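Local coordinates for protein putative sugar ABC transporter (Yersinia enterocolitica subsp. enterocolitica 8081, PDB 5ULB) that probably captures methylthioribose-like sugars for an ABC importer and holds both anomers of a 5-methylseleno-ribofuranose in the crystal, at residues Arg63-Val68 with Thr90-Arg95; Ile79-Gly84 with Lys94-Asn99; Thr108-Asp113 with Leu117-Gln122. All coordinates share one frame; numbering follows the deposited sequence.

Contact 1. Residues Arg63-Val68 with Thr90-Arg95; sequences RFQDFV and TELVKR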
loop_
_atom_site.group_PDB
_atom_site.type_symbol
_atom_site.label_atom_id
_atom_site.label_comp_id
_atom_site.label_asym_id
_atom_site.label_seq_id
_atom_site.Cartn_x
_atom_site.Cartn_y
_atom_site.Cartn_z
ATOM N N ARG A 63 3.668 -11.063 16.697
ATOM C CA ARG A 63 4.006 -9.708 17.191
ATOM C C ARG A 63 2.865 -8.758 16.799
ATOM O O ARG A 63 2.461 -7.891 17.608
ATOM C CB ARG A 63 5.319 -9.251 16.627
ATOM C CG ARG A 63 6.506 -10.106 17.145
ATOM C CD ARG A 63 7.915 -9.682 16.759
ATOM N NE ARG A 63 8.297 -8.511 17.538
ATOM C CZ ARG A 63 8.258 -7.275 17.108
ATOM N NH1 ARG A 63 8.635 -6.322 17.981
ATOM N NH2 ARG A 63 7.867 -6.997 15.858
ATOM N N PHE A 64 2.262 -8.904 15.603
ATOM C CA PHE A 64 1.109 -8.124 15.173
ATOM C C PHE A 64 -0.023 -8.253 16.188
ATOM O O PHE A 64 -0.565 -7.257 16.702
ATOM C CB PHE A 64 0.661 -8.582 13.814
ATOM C CG PHE A 64 -0.523 -7.768 13.276
ATOM C CD1 PHE A 64 -0.287 -6.569 12.618
ATOM C CD2 PHE A 64 -1.776 -8.210 13.395
ATOM C CE1 PHE A 64 -1.345 -5.897 12.093
ATOM C CE2 PHE A 64 -2.850 -7.493 12.895
ATOM C CZ PHE A 64 -2.624 -6.348 12.284
ATOM N N GLN A 65 -0.416 -9.498 16.511
ATOM C CA GLN A 65 -1.402 -9.747 17.475
ATOM C C GLN A 65 -1.143 -9.191 18.859
ATOM O O GLN A 65 -2.058 -8.591 19.486
ATOM C CB GLN A 65 -1.779 -11.226 17.539
ATOM C CG GLN A 65 -2.364 -11.821 16.249
ATOM C CD GLN A 65 -2.473 -13.267 16.329
ATOM O OE1 GLN A 65 -3.427 -13.849 16.896
ATOM N NE2 GLN A 65 -1.475 -13.937 15.711
ATOM N N ASP A 66 0.110 -9.359 19.290
ATOM C CA ASP A 66 0.441 -8.765 20.616
ATOM C C ASP A 66 0.262 -7.210 20.607
ATOM O O ASP A 66 -0.285 -6.650 21.557
ATOM C CB ASP A 66 1.892 -9.113 20.951
ATOM C CG ASP A 66 2.110 -10.565 21.265
ATOM O OD1 ASP A 66 1.133 -11.328 21.546
ATOM O OD2 ASP A 66 3.346 -10.882 21.291
ATOM N N PHE A 67 0.705 -6.547 19.528
ATOM C CA PHE A 67 0.530 -5.119 19.419
ATOM C C PHE A 67 -0.926 -4.716 19.453
ATOM O O PHE A 67 -1.316 -3.733 20.088
ATOM C CB PHE A 67 1.239 -4.491 18.263
ATOM C CG PHE A 67 2.727 -4.434 18.356
ATOM C CD1 PHE A 67 3.361 -3.946 19.423
ATOM C CD2 PHE A 67 3.478 -4.718 17.217
ATOM C CE1 PHE A 67 4.739 -3.797 19.443
ATOM C CE2 PHE A 67 4.859 -4.519 17.222
ATOM C CZ PHE A 67 5.485 -4.085 18.355
ATOM N N VAL A 68 -1.757 -5.446 18.745
ATOM C CA VAL A 68 -3.183 -5.090 18.731
ATOM C C VAL A 68 -3.865 -5.315 20.064
ATOM O O VAL A 68 -4.607 -4.461 20.590
ATOM C CB VAL A 68 -3.963 -5.748 17.549
ATOM C CG1 VAL A 68 -5.418 -5.356 17.600
ATOM C CG2 VAL A 68 -3.313 -5.541 16.217
ATOM N N THR A 90 -10.254 -11.384 11.982
ATOM C CA THR A 90 -11.673 -11.146 12.238
ATOM C C THR A 90 -11.992 -11.080 13.723
ATOM O O THR A 90 -12.756 -10.211 14.130
ATOM C CB THR A 90 -12.479 -12.243 11.535
ATOM O OG1 THR A 90 -12.283 -12.196 10.107
ATOM C CG2 THR A 90 -13.936 -12.133 11.758
ATOM N N GLU A 91 -11.560 -12.061 14.536
ATOM C CA GLU A 91 -11.900 -12.089 15.944
ATOM C C GLU A 91 -11.210 -10.904 16.609
ATOM O O GLU A 91 -11.745 -10.328 17.540
ATOM C CB GLU A 91 -11.479 -13.422 16.586
ATOM C CG GLU A 91 -12.540 -14.473 16.283
ATOM C CD GLU A 91 -13.814 -14.204 17.099
ATOM O OE1 GLU A 91 -14.922 -14.224 16.542
ATOM O OE2 GLU A 91 -13.675 -13.913 18.303
ATOM N N LEU A 92 -10.016 -10.508 16.145
ATOM C CA LEU A 92 -9.306 -9.366 16.755
ATOM C C LEU A 92 -10.129 -8.092 16.606
ATOM O O LEU A 92 -10.361 -7.327 17.521
ATOM C CB LEU A 92 -7.929 -9.113 16.135
ATOM C CG LEU A 92 -6.610 -9.515 16.698
ATOM C CD1 LEU A 92 -5.515 -8.920 15.843
ATOM C CD2 LEU A 92 -6.523 -8.969 18.078
ATOM N N VAL A 93 -10.656 -7.873 15.376
ATOM C CA VAL A 93 -11.490 -6.708 15.096
ATOM C C VAL A 93 -12.780 -6.741 15.828
ATOM O O VAL A 93 -13.244 -5.727 16.350
ATOM C CB VAL A 93 -11.619 -6.480 13.593
ATOM C CG1 VAL A 93 -12.592 -5.325 13.318
ATOM C CG2 VAL A 93 -10.294 -6.175 12.955
ATOM N N LYS A 94 -13.384 -7.918 15.922
ATOM C CA LYS A 94 -14.587 -8.018 16.724
ATOM C C LYS A 94 -14.339 -7.605 18.226
ATOM O O LYS A 94 -15.192 -6.997 18.888
ATOM C CB LYS A 94 -15.246 -9.398 16.729
ATOM C CG LYS A 94 -15.855 -9.736 15.352
ATOM C CD LYS A 94 -16.377 -11.171 15.352
ATOM C CE LYS A 94 -16.969 -11.448 13.993
ATOM N NZ LYS A 94 -17.489 -12.806 13.980
ATOM N N ARG A 95 -13.140 -7.931 18.741
ATOM C CA ARG A 95 -12.813 -7.592 20.119
ATOM C C ARG A 95 -12.601 -6.018 20.229
ATOM O O ARG A 95 -12.967 -5.388 21.215
ATOM C CB ARG A 95 -11.568 -8.361 20.584
ATOM C CG ARG A 95 -11.379 -8.355 22.104
ATOM C CD ARG A 95 -10.574 -9.583 22.625
ATOM N NE ARG A 95 -9.204 -9.214 22.670
ATOM C CZ ARG A 95 -8.646 -8.422 23.589
ATOM N NH1 ARG A 95 -7.354 -8.128 23.461
ATOM N NH2 ARG A 95 -9.342 -7.877 24.614
#
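Leu92 spans the space between helix 61-73 and helix 89-98 and meets Val68, Phe64 and Gln65 on the other side. The helix axes run nearly parallel, 8° apart, and come no closer than 11.4 Å, so side chains alone make the join and no hydrogen bond crosses between the segments. Thr90 faces elsewhere, taking a hydrogen bond on OG1 from Gln111 N. Leu92 then points at helix 61-73 and carries nearly all of the contact. Both its methyls lie against the CB-CG1 bond of Val68: CD2 lies 3.8 Å from Val68 CG1, and CD1 sits 3.9 Å from Val68 CB. Val68 CG1 is opposite its own backbone N (chi1 179°), which turns that methyl toward the leucine. Leu92 CD1 also reaches Phe64 CE2 at 4.2 Å and Gln65 CG at 4.3 Å. Leu92 was modelled in two conformers, and these distances belong to one of them. Gln65 offers its methylene here, while its NE2 is hydrogen-bonded to Asp61 O in the preceding turn. Within helix 61-73, Val68 CG2 lies over one face of the Phe64 ring, 3.9 Å above the plane and toward the rim. A turn beyond Leu92, Arg95, also deposited in two conformers, links NH1 to Asn69 OD1. Beneath the pair lies the parallel part of the sheet: Phe64 and Val68 rest on Ile25 of strand 21-26, while Val68 and Val93 both pack on Leu81 of strand 78-82.

Contact 2. Residues Ile79-Gly84 with Lys94-Asn99; sequences IILSQG and KRIVAN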
loop_
_atom_site.group_PDB
_atom_site.type_symbol
_atom_site.label_atom_id
_atom_site.label_comp_id
_atom_site.label_asym_id
_atom_site.label_seq_id
_atom_site.Cartn_x
_atom_site.Cartn_y
_atom_site.Cartn_z
ATOM N N ILE A 79 -8.272 2.523 16.462
ATOM C CA ILE A 79 -7.244 1.632 15.969
ATOM C C ILE A 79 -7.342 1.543 14.462
ATOM O O ILE A 79 -8.461 1.445 13.929
ATOM C CB ILE A 79 -7.332 0.257 16.631
ATOM C CG1 ILE A 79 -6.951 0.305 18.118
ATOM C CG2 ILE A 79 -6.456 -0.780 15.896
ATOM C CD1 ILE A 79 -7.142 -0.929 18.931
ATOM N N ILE A 80 -6.219 1.575 13.811
ATOM C CA ILE A 80 -6.093 1.261 12.377
ATOM C C ILE A 80 -5.238 0.053 12.245
ATOM O O ILE A 80 -4.115 0.035 12.762
ATOM C CB ILE A 80 -5.524 2.462 11.578
ATOM C CG1 ILE A 80 -6.495 3.661 11.642
ATOM C CG2 ILE A 80 -5.260 2.101 10.107
ATOM C CD1 ILE A 80 -5.830 4.959 11.212
ATOM N N LEU A 81 -5.700 -0.999 11.492
ATOM C CA LEU A 81 -4.885 -2.130 11.141
ATOM C C LEU A 81 -4.525 -2.112 9.692
ATOM O O LEU A 81 -5.327 -1.686 8.860
ATOM C CB LEU A 81 -5.585 -3.437 11.447
ATOM C CG LEU A 81 -6.155 -3.678 12.862
ATOM C CD1 LEU A 81 -6.687 -5.057 13.011
ATOM C CD2 LEU A 81 -5.056 -3.339 13.883
ATOM N N SER A 82 -3.348 -2.666 9.361
ATOM C CA SER A 82 -2.930 -2.786 7.978
ATOM C C SER A 82 -2.252 -4.132 7.781
ATOM O O SER A 82 -1.356 -4.498 8.568
ATOM C CB SER A 82 -2.022 -1.620 7.653
ATOM O OG SER A 82 -1.620 -1.520 6.306
ATOM N N GLN A 83 -2.667 -4.884 6.748
ATOM C CA GLN A 83 -2.128 -6.168 6.426
ATOM C C GLN A 83 -2.331 -7.238 7.489
ATOM O O GLN A 83 -1.605 -8.231 7.563
ATOM C CB GLN A 83 -0.644 -6.144 5.970
ATOM C CG GLN A 83 -0.402 -5.479 4.555
ATOM C CD GLN A 83 -0.346 -4.043 4.568
ATOM O OE1 GLN A 83 -0.042 -3.456 5.609
ATOM N NE2 GLN A 83 -0.657 -3.395 3.456
ATOM N N GLY A 84 -3.416 -7.108 8.268
ATOM C CA GLY A 84 -3.810 -8.219 9.181
ATOM C C GLY A 84 -4.244 -9.424 8.393
ATOM O O GLY A 84 -4.976 -9.294 7.403
ATOM N N LYS A 94 -13.384 -7.918 15.922
ATOM C CA LYS A 94 -14.587 -8.018 16.724
ATOM C C LYS A 94 -14.339 -7.605 18.226
ATOM O O LYS A 94 -15.192 -6.997 18.888
ATOM C CB LYS A 94 -15.246 -9.398 16.729
ATOM C CG LYS A 94 -15.855 -9.736 15.352
ATOM C CD LYS A 94 -16.377 -11.171 15.352
ATOM C CE LYS A 94 -16.969 -11.448 13.993
ATOM N NZ LYS A 94 -17.489 -12.806 13.980
ATOM N N ARG A 95 -13.140 -7.931 18.741
ATOM C CA ARG A 95 -12.813 -7.592 20.119
ATOM C C ARG A 95 -12.601 -6.018 20.229
ATOM O O ARG A 95 -12.967 -5.388 21.215
ATOM C CB ARG A 95 -11.568 -8.361 20.584
ATOM C CG ARG A 95 -11.379 -8.355 22.104
ATOM C CD ARG A 95 -10.574 -9.583 22.625
ATOM N NE ARG A 95 -9.204 -9.214 22.670
ATOM C CZ ARG A 95 -8.646 -8.422 23.589
ATOM N NH1 ARG A 95 -7.354 -8.128 23.461
ATOM N NH2 ARG A 95 -9.342 -7.877 24.614
ATOM N N ILE A 96 -12.031 -5.422 19.194
ATOM C CA ILE A 96 -11.832 -3.990 19.179
ATOM C C ILE A 96 -13.200 -3.352 19.273
ATOM O O ILE A 96 -13.438 -2.458 20.081
ATOM C CB ILE A 96 -11.123 -3.539 17.889
ATOM C CG1 ILE A 96 -9.665 -4.057 17.857
ATOM C CG2 ILE A 96 -11.079 -2.012 17.777
ATOM C CD1 ILE A 96 -8.933 -3.826 16.528
ATOM N N VAL A 97 -14.105 -3.756 18.401
ATOM C CA VAL A 97 -15.484 -3.187 18.366
ATOM C C VAL A 97 -16.201 -3.393 19.715
ATOM O O VAL A 97 -16.879 -2.491 20.262
ATOM C CB VAL A 97 -16.292 -3.791 17.224
ATOM C CG1 VAL A 97 -17.726 -3.329 17.335
ATOM C CG2 VAL A 97 -15.689 -3.345 15.914
ATOM N N ALA A 98 -16.049 -4.625 20.289
ATOM C CA ALA A 98 -16.714 -4.930 21.571
ATOM C C ALA A 98 -16.243 -4.064 22.705
ATOM O O ALA A 98 -16.949 -3.892 23.632
ATOM C CB ALA A 98 -16.468 -6.380 21.930
ATOM N N ASN A 99 -15.027 -3.552 22.574
ATOM C CA ASN A 99 -14.415 -2.638 23.556
ATOM C C ASN A 99 -14.652 -1.199 23.241
ATOM O O ASN A 99 -14.162 -0.364 24.000
ATOM C CB ASN A 99 -12.931 -2.878 23.751
ATOM C CG ASN A 99 -12.596 -4.140 24.578
ATOM O OD1 ASN A 99 -12.409 -4.003 25.732
ATOM N ND2 ASN A 99 -12.584 -5.338 23.993
#
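Ile79 and Leu81 both pack against Ile96, joining the first strand and the helix of a beta-alpha-beta unit built from strand 78-82, helix 89-98 and strand 102-106. Ile79 comes first and does most of the work. Ile96 CD1 lies beside Ile79 CG2, at 4.0 Å, and Ile79 CD1, at 4.2 Å, the two side chains slanting across each other. Ile96 puts CG1 opposite its carbonyl carbon (chi1 -68°) and extends the chain from there, driving CD1 down onto the sheet. Ile80 points to the other side of the sheet, and its backbone bonds to strand 21-26. Leu81 returns to the helix side, its CD1 4.4 Å from Ile96 CD1; Ile72 of helix 61-73 and Val103 of strand 102-106 also touch Ile96. Past Leu81 the strand runs out toward the sugar site. Ser82 OG gives a hydrogen bond to Gln83 OE1 at 2.6 Å, approaching from above the amide's carbonyl plane, and it is also bonded to Arg26 NH1. Gln83 has a left-handed backbone conformation, and its side chain bends (chi2 81°) so that OE1 meets Ser82 OG, consistent with a restrained amide. Its NE2 makes weak hydrogen bonds to O4 of either bound sugar anomer and to Asp107 OD2. Gly84 N then bonds to Thr108 OG1. At the far end of the helix, Asn99 closes the last turn: its ND2 donates to Arg95 O at 2.8 Å with a nearly straight angle of 174°, from the face of that carbonyl opposite the one used by Asn99 N.

Contact 3. Residues Thr108-Asp113 with Leu117-Gln122; sequences TAIQGD and LTVTQQ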
loop_
_atom_site.group_PDB
_atom_site.type_symbol
_atom_site.label_atom_id
_atom_site.label_comp_id
_atom_site.label_asym_id
_atom_site.label_seq_id
_atom_site.Cartn_x
_atom_site.Cartn_y
_atom_site.Cartn_z
ATOM N N THR A 108 -6.719 -5.967 5.087
ATOM C CA THR A 108 -6.852 -6.882 6.211
ATOM C C THR A 108 -7.925 -7.907 5.931
ATOM O O THR A 108 -8.951 -7.595 5.341
ATOM C CB THR A 108 -7.101 -6.068 7.521
ATOM O OG1 THR A 108 -5.920 -5.300 7.783
ATOM C CG2 THR A 108 -7.417 -6.915 8.729
ATOM N N ALA A 109 -7.682 -9.150 6.324
ATOM C CA ALA A 109 -8.617 -10.221 6.085
ATOM C C ALA A 109 -9.722 -10.236 7.073
ATOM O O ALA A 109 -9.492 -10.492 8.261
ATOM C CB ALA A 109 -7.841 -11.540 6.136
ATOM N N ILE A 110 -10.928 -9.961 6.620
ATOM C CA ILE A 110 -12.117 -9.869 7.433
ATOM C C ILE A 110 -13.235 -10.758 6.833
ATOM O O ILE A 110 -13.531 -10.633 5.679
ATOM C CB ILE A 110 -12.642 -8.498 7.634
ATOM C CG1 ILE A 110 -11.539 -7.568 8.247
ATOM C CG2 ILE A 110 -13.921 -8.483 8.419
ATOM C CD1 ILE A 110 -11.245 -7.854 9.693
ATOM N N GLN A 111 -13.751 -11.684 7.632
ATOM C CA GLN A 111 -14.861 -12.509 7.203
ATOM C C GLN A 111 -16.172 -11.940 7.733
ATOM O O GLN A 111 -16.303 -11.698 8.928
ATOM C CB GLN A 111 -14.706 -13.879 7.826
ATOM C CG GLN A 111 -13.381 -14.500 7.267
ATOM C CD GLN A 111 -12.899 -15.621 8.094
ATOM O OE1 GLN A 111 -13.531 -16.693 8.156
ATOM N NE2 GLN A 111 -11.799 -15.383 8.792
ATOM N N GLY A 112 -17.106 -11.704 6.848
ATOM C CA GLY A 112 -18.374 -11.218 7.292
ATOM C C GLY A 112 -18.474 -9.746 7.465
ATOM O O GLY A 112 -17.550 -8.976 7.116
ATOM N N ASP A 113 -19.544 -9.321 8.086
ATOM C CA ASP A 113 -19.848 -7.904 8.192
ATOM C C ASP A 113 -19.745 -7.677 9.693
ATOM O O ASP A 113 -20.487 -8.240 10.476
ATOM C CB ASP A 113 -21.291 -7.581 7.765
ATOM C CG ASP A 113 -21.701 -6.126 8.156
ATOM O OD1 ASP A 113 -21.358 -5.094 7.435
ATOM O OD2 ASP A 113 -22.367 -6.029 9.233
ATOM N N LEU A 117 -17.213 -1.333 11.470
ATOM C CA LEU A 117 -15.920 -1.427 10.773
ATOM C C LEU A 117 -16.055 -0.807 9.374
ATOM O O LEU A 117 -17.050 -1.035 8.707
ATOM C CB LEU A 117 -15.553 -2.915 10.668
ATOM C CG LEU A 117 -14.238 -3.156 9.945
ATOM C CD1 LEU A 117 -13.039 -2.545 10.650
ATOM C CD2 LEU A 117 -14.061 -4.639 9.767
ATOM N N THR A 118 -15.013 -0.081 8.968
ATOM C CA THR A 118 -14.792 0.091 7.559
ATOM C C THR A 118 -13.609 -0.739 7.116
ATOM O O THR A 118 -12.522 -0.623 7.711
ATOM C CB THR A 118 -14.560 1.582 7.159
ATOM O OG1 THR A 118 -15.612 2.393 7.632
ATOM C CG2 THR A 118 -14.356 1.761 5.669
ATOM N N VAL A 119 -13.746 -1.500 5.998
ATOM C CA VAL A 119 -12.672 -2.194 5.384
ATOM C C VAL A 119 -12.228 -1.441 4.154
ATOM O O VAL A 119 -13.063 -1.053 3.317
ATOM C CB VAL A 119 -12.994 -3.655 5.066
ATOM C CG1 VAL A 119 -13.395 -4.436 6.323
ATOM C CG2 VAL A 119 -14.050 -3.781 4.008
ATOM N N THR A 120 -10.937 -1.180 4.024
ATOM C CA THR A 120 -10.419 -0.467 2.920
ATOM C C THR A 120 -9.383 -1.271 2.174
ATOM O O THR A 120 -8.712 -2.134 2.750
ATOM C CB THR A 120 -9.864 0.917 3.291
ATOM O OG1 THR A 120 -8.592 0.846 3.940
ATOM C CG2 THR A 120 -10.808 1.775 4.184
ATOM N N GLN A 121 -9.266 -1.018 0.857
ATOM C CA GLN A 121 -8.343 -1.738 0.007
ATOM C C GLN A 121 -8.133 -0.959 -1.261
ATOM O O GLN A 121 -8.907 -0.064 -1.570
ATOM C CB GLN A 121 -8.820 -3.142 -0.295
ATOM C CG GLN A 121 -10.260 -3.226 -0.798
ATOM C CD GLN A 121 -11.388 -3.116 0.275
ATOM O OE1 GLN A 121 -11.181 -3.523 1.409
ATOM N NE2 GLN A 121 -12.468 -2.422 -0.037
ATOM N N GLN A 122 -7.091 -1.295 -1.997
ATOM C CA GLN A 122 -6.939 -0.802 -3.349
ATOM C C GLN A 122 -7.724 -1.712 -4.266
ATOM O O GLN A 122 -8.190 -2.760 -3.893
ATOM C CB GLN A 122 -5.431 -0.749 -3.740
ATOM C CG GLN A 122 -4.590 0.147 -2.808
ATOM C CD GLN A 122 -3.126 -0.105 -2.817
ATOM O OE1 GLN A 122 -2.323 0.812 -3.218
ATOM N NE2 GLN A 122 -2.730 -1.265 -2.441
HETATM O O HOH W 1 -9.125 -4.318 4.642
#
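Ile110 buries the most surface here, reaching from an extended loop onto Leu117 and Val119. It meets Leu117 tip to tip, with Ile110 CG2 4.1 Å from Leu117 CD2. Its other branch slants across the valine, bringing Ile110 CG1 to 4.1 Å from Val119 CG1. With CG1 pointing opposite to the carbonyl carbon (chi1 -56°), Ile110 also sets CG1 4.2 Å from Leu117 CD2; CG1 therefore meets both partners, while CG2 meets Leu117 alone. Val119 has two deposited conformers, and its distance describes one of them. The loop leaves strand 102-106 and returns in strand 118-122, its parallel neighbour in the sheet; no helix intervenes, so the loop alone makes this crossover. Leu117 and Val119 point toward it and also touch Val105 of the earlier strand. Nearer the sugar end, water 1 joins the two backbones: it accepts from Thr108 N at 3.0 Å and donates to Thr120 O at 2.9 Å. Thr120 OG1 is hydrogen-bonded to Val105 O and Asn269 ND2. Two residues on, Gln122 NE2 makes a hydrogen bond to O2 of the bound sugar in either anomeric form.

Overall arrangement
All three contacts lie on the same side of the chain's centre, in and against the parallel part of the sheet. Contacts 1 and 2 have centres about 6 Å apart and share helix 89-98; the Phe64 ring of contact 1 also packs on Gly84 of contact 2. Contact 3 comes later in the chain, its centre about 10 Å from that of contact 2, and it reaches the same sheet through strand 118-122. A probable hydrogen bond from Ala109 N to Gly84 O ties the two loops at the strand ends. Contact 1 thus joins helices outside the sheet, contact 2 fastens one of them to it, and contacts 2 and 3 lead to Gln83 and Gln122 of the sugar pocket.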